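Local atomic coordinates of Bacint_00347 (Bacteroides intestinalis DSM 17393, PDB entry 5MUM), a protein that probably hydrolyses glycosidic bonds to rhamnose, as a rhamnosidase of a glycoside hydrolase family built on a beta-propeller. Residues Gln210-Leu215 / Arg235-Gly240. Sequence-based numbering, arbitrary orientation.
Sequences QGTIHL and RSYDNG
I213 and S236 form the hydrogen-bonded antiparallel pair from which an Asp-box opens, the S-x-D-x-G-x-x-W turn that links the third and fourth strands of many beta-propeller blades. In this example the box begins at S236 and runs to W243. The pair is closed by I213 N to S236 O and S236 N to I213 O, each 2.8 Å long and nearly straight. I213 and S236 send their side chains to one face of the sheet, where both meet W243, and the isoleucine reaches on until CD1 lies 3.6 Å from G240 N. On the face of H214 and R235, the side chains run alongside each other, imidazole and guanidinium planes turned 73° apart, with H214 CE1 4.1 Å from R235 NE. The Y233 hydroxyl joins them, hydrogen-bonded to H214 ND1 and R235 NE, while D208 holds H214 NE2. Past the last bridge, T212 and Y237 also point the same way. With CG2 anti to the backbone N and OG1 beside it (chi1 -63°), the threonine brings OG1 to 3.4 Å from Y237 CD1 and lays its methyl by R235 CB. That hydroxyl donates to a water which in turn donates to Q210 O and Y237 O. A valine in place of T212 would probably leave this water without the hydroxyl that donates to it, weakening the link between the two turns. A second water also bridges them, donating to G211 O and S236 O and accepting from N239 N. The turn itself is gathered round the serine: S236 OG, also bonded to T242 O, accepts a 2.8 Å hydrogen bond from G240 N and a weak one from D238 N.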
ATOM      1  N   GLN A 210      -3.447  -5.300 -16.760  1.00 13.25           N
ATOM      2  CA  GLN A 210      -3.392  -4.626 -18.050  1.00 12.98           C
ATOM      3  C   GLN A 210      -2.429  -3.454 -18.065  1.00 11.67           C
ATOM      4  O   GLN A 210      -2.271  -2.815 -19.106  1.00 11.27           O
ATOM      5  CB  GLN A 210      -4.762  -4.074 -18.434  1.00 14.44           C
ATOM      6  CG  GLN A 210      -5.853  -5.114 -18.617  1.00 16.62           C
ATOM      7  CD  GLN A 210      -5.673  -5.931 -19.871  1.00 18.61           C
ATOM      8  OE1 GLN A 210      -5.292  -5.397 -20.911  1.00 18.86           O
ATOM      9  NE2 GLN A 210      -5.957  -7.237 -19.786  1.00 18.91           N
ATOM     10  N   GLY A 211      -1.820  -3.132 -16.922  1.00  9.77           N
ATOM     11  CA  GLY A 211      -0.957  -1.978 -16.809  1.00  9.46           C
ATOM     12  C   GLY A 211      -1.662  -0.662 -16.545  1.00  8.48           C
ATOM     13  O   GLY A 211      -1.047   0.407 -16.616  1.00  8.20           O
ATOM     14  N   THR A 212      -2.916  -0.757 -16.127  1.00  8.02           N
ATOM     15  CA  THR A 212      -3.736   0.405 -15.814  1.00  7.81           C
ATOM     16  C   THR A 212      -3.443   0.832 -14.389  1.00  7.04           C
ATOM     17  O   THR A 212      -3.398  -0.006 -13.482  1.00  6.65           O
ATOM     18  CB  THR A 212      -5.208   0.070 -15.988  1.00  7.80           C
ATOM     19  OG1 THR A 212      -5.404  -0.239 -17.364  1.00  8.15           O
ATOM     20  CG2 THR A 212      -6.127   1.223 -15.628  1.00  7.98           C
ATOM     21  N   ILE A 213      -3.229   2.123 -14.226  1.00  6.40           N
ATOM     22  CA  ILE A 213      -3.046   2.720 -12.930  1.00  6.26           C
ATOM     23  C   ILE A 213      -4.394   3.074 -12.330  1.00  6.22           C
ATOM     24  O   ILE A 213      -5.122   3.856 -12.899  1.00  6.17           O
ATOM     25  CB  ILE A 213      -2.174   3.968 -12.971  1.00  6.26           C
ATOM     26  CG1 ILE A 213      -0.810   3.684 -13.566  1.00  6.33           C
ATOM     27  CG2 ILE A 213      -2.021   4.570 -11.578  1.00  6.19           C
ATOM     28  CD1 ILE A 213      -0.145   4.953 -14.101  1.00  6.56           C
ATOM     29  N   HIS A 214      -4.688   2.534 -11.159  1.00  5.66           N
ATOM     30  CA  HIS A 214      -5.885   2.892 -10.429  1.00  5.80           C
ATOM     31  C   HIS A 214      -5.465   3.718  -9.225  1.00  5.61           C
ATOM     32  O   HIS A 214      -4.430   3.450  -8.620  1.00  5.46           O
ATOM     33  CB  HIS A 214      -6.567   1.647  -9.927  1.00  5.97           C
ATOM     34  CG  HIS A 214      -6.995   0.714 -10.999  1.00  6.19           C
ATOM     35  ND1 HIS A 214      -8.268   0.725 -11.493  1.00  6.62           N
ATOM     36  CD2 HIS A 214      -6.323  -0.260 -11.675  1.00  6.66           C
ATOM     37  CE1 HIS A 214      -8.361  -0.183 -12.453  1.00  6.77           C
ATOM     38  NE2 HIS A 214      -7.196  -0.812 -12.569  1.00  6.52           N
ATOM     39  N   LEU A 215      -6.265   4.716  -8.920  1.00  5.79           N
ATOM     40  CA  LEU A 215      -5.968   5.715  -7.898  1.00  5.68           C
ATOM     41  C   LEU A 215      -7.251   5.943  -7.102  1.00  5.63           C
ATOM     42  O   LEU A 215      -8.319   6.190  -7.688  1.00  5.52           O
ATOM     43  CB  LEU A 215      -5.498   7.007  -8.572  1.00  5.82           C
ATOM     44  CG  LEU A 215      -5.367   8.255  -7.702  1.00  5.96           C
ATOM     45  CD1 LEU A 215      -4.361   8.048  -6.594  1.00  5.92           C
ATOM     46  CD2 LEU A 215      -4.982   9.500  -8.491  1.00  6.20           C
ATOM     47  N   ARG A 235      -8.507   6.511 -12.921  1.00  6.94           N
ATOM     48  CA  ARG A 235      -7.599   5.549 -13.540  1.00  7.34           C
ATOM     49  C   ARG A 235      -6.901   6.101 -14.748  1.00  7.05           C
ATOM     50  O   ARG A 235      -7.407   7.015 -15.392  1.00  7.05           O
ATOM     51  CB  ARG A 235      -8.339   4.281 -13.909  1.00  8.05           C
ATOM     52  CG  ARG A 235      -9.333   4.482 -15.031  1.00  8.61           C
ATOM     53  CD  ARG A 235      -9.864   3.228 -15.593  1.00  9.57           C
ATOM     54  NE  ARG A 235     -10.634   2.536 -14.598  1.00  9.98           N
ATOM     55  CZ  ARG A 235     -11.785   1.896 -14.790  1.00 10.54           C
ATOM     56  NH1 ARG A 235     -12.393   1.824 -15.983  1.00 10.63           N
ATOM     57  NH2 ARG A 235     -12.333   1.310 -13.730  1.00 10.01           N
ATOM     58  N   SER A 236      -5.747   5.528 -15.078  1.00  6.71           N
ATOM     59  CA  SER A 236      -5.007   5.938 -16.254  1.00  6.69           C
ATOM     60  C   SER A 236      -4.506   4.697 -16.949  1.00  6.63           C
ATOM     61  O   SER A 236      -3.843   3.824 -16.342  1.00  6.26           O
ATOM     62  CB  SER A 236      -3.819   6.853 -15.913  1.00  6.81           C
ATOM     63  OG  SER A 236      -2.977   7.031 -17.053  1.00  6.98           O
ATOM     64  N   TYR A 237      -4.823   4.631 -18.233  1.00  6.84           N
ATOM     65  CA  TYR A 237      -4.384   3.536 -19.053  1.00  7.19           C
ATOM     66  C   TYR A 237      -3.016   3.794 -19.658  1.00  7.64           C
ATOM     67  O   TYR A 237      -2.381   2.877 -20.142  1.00  7.50           O
ATOM     68  CB  TYR A 237      -5.387   3.343 -20.157  1.00  7.26           C
ATOM     69  CG  TYR A 237      -6.793   3.069 -19.691  1.00  7.76           C
ATOM     70  CD1 TYR A 237      -7.197   1.770 -19.424  1.00  7.98           C
ATOM     71  CD2 TYR A 237      -7.723   4.107 -19.529  1.00  8.14           C
ATOM     72  CE1 TYR A 237      -8.493   1.502 -19.027  1.00  8.39           C
ATOM     73  CE2 TYR A 237      -9.032   3.858 -19.133  1.00  8.46           C
ATOM     74  CZ  TYR A 237      -9.412   2.563 -18.889  1.00  8.76           C
ATOM     75  OH  TYR A 237     -10.705   2.314 -18.517  1.00  9.91           O
ATOM     76  N   ASP A 238      -2.597   5.040 -19.718  1.00  8.00           N
ATOM     77  CA  ASP A 238      -1.391   5.396 -20.466  1.00  9.22           C
ATOM     78  C   ASP A 238      -0.205   5.837 -19.610  1.00  9.18           C
ATOM     79  O   ASP A 238       0.496   6.796 -19.931  1.00 10.07           O
ATOM     80  CB  ASP A 238      -1.729   6.419 -21.546  1.00  9.27           C
ATOM     81  CG  ASP A 238      -2.316   7.686 -20.995  1.00  9.53           C
ATOM     82  OD1 ASP A 238      -2.367   7.837 -19.748  1.00  8.98           O
ATOM     83  OD2 ASP A 238      -2.699   8.546 -21.837  1.00  9.10           O
ATOM     84  N   ASN A 239       0.038   5.113 -18.536  1.00  9.95           N
ATOM     85  CA  ASN A 239       1.112   5.426 -17.591  1.00 10.09           C
ATOM     86  C   ASN A 239       1.015   6.844 -17.018  1.00 10.03           C
ATOM     87  O   ASN A 239       2.037   7.518 -16.808  1.00  9.91           O
ATOM     88  CB  ASN A 239       2.494   5.173 -18.247  1.00 11.11           C
ATOM     89  CG  ASN A 239       2.739   3.702 -18.552  1.00 11.77           C
ATOM     90  OD1 ASN A 239       2.040   2.817 -18.068  1.00 13.68           O
ATOM     91  ND2 ASN A 239       3.755   3.437 -19.366  1.00 12.56           N
ATOM     92  N   GLY A 240      -0.209   7.308 -16.773  1.00  9.57           N
ATOM     93  CA  GLY A 240      -0.428   8.472 -15.942  1.00  9.42           C
ATOM     94  C   GLY A 240      -0.618   9.776 -16.678  1.00  9.61           C
ATOM     95  O   GLY A 240      -0.713  10.832 -16.030  1.00  9.30           O
TER
HETATM   96  O   HOH W   1      -3.552   0.054 -19.520  1.00 10.93           O
HETATM   97  O   HOH W   2       1.421   0.375 -17.945  1.00  8.74           O
HETATM   98  O   HOH W   3      -1.353   3.116 -17.146  1.00  9.65           O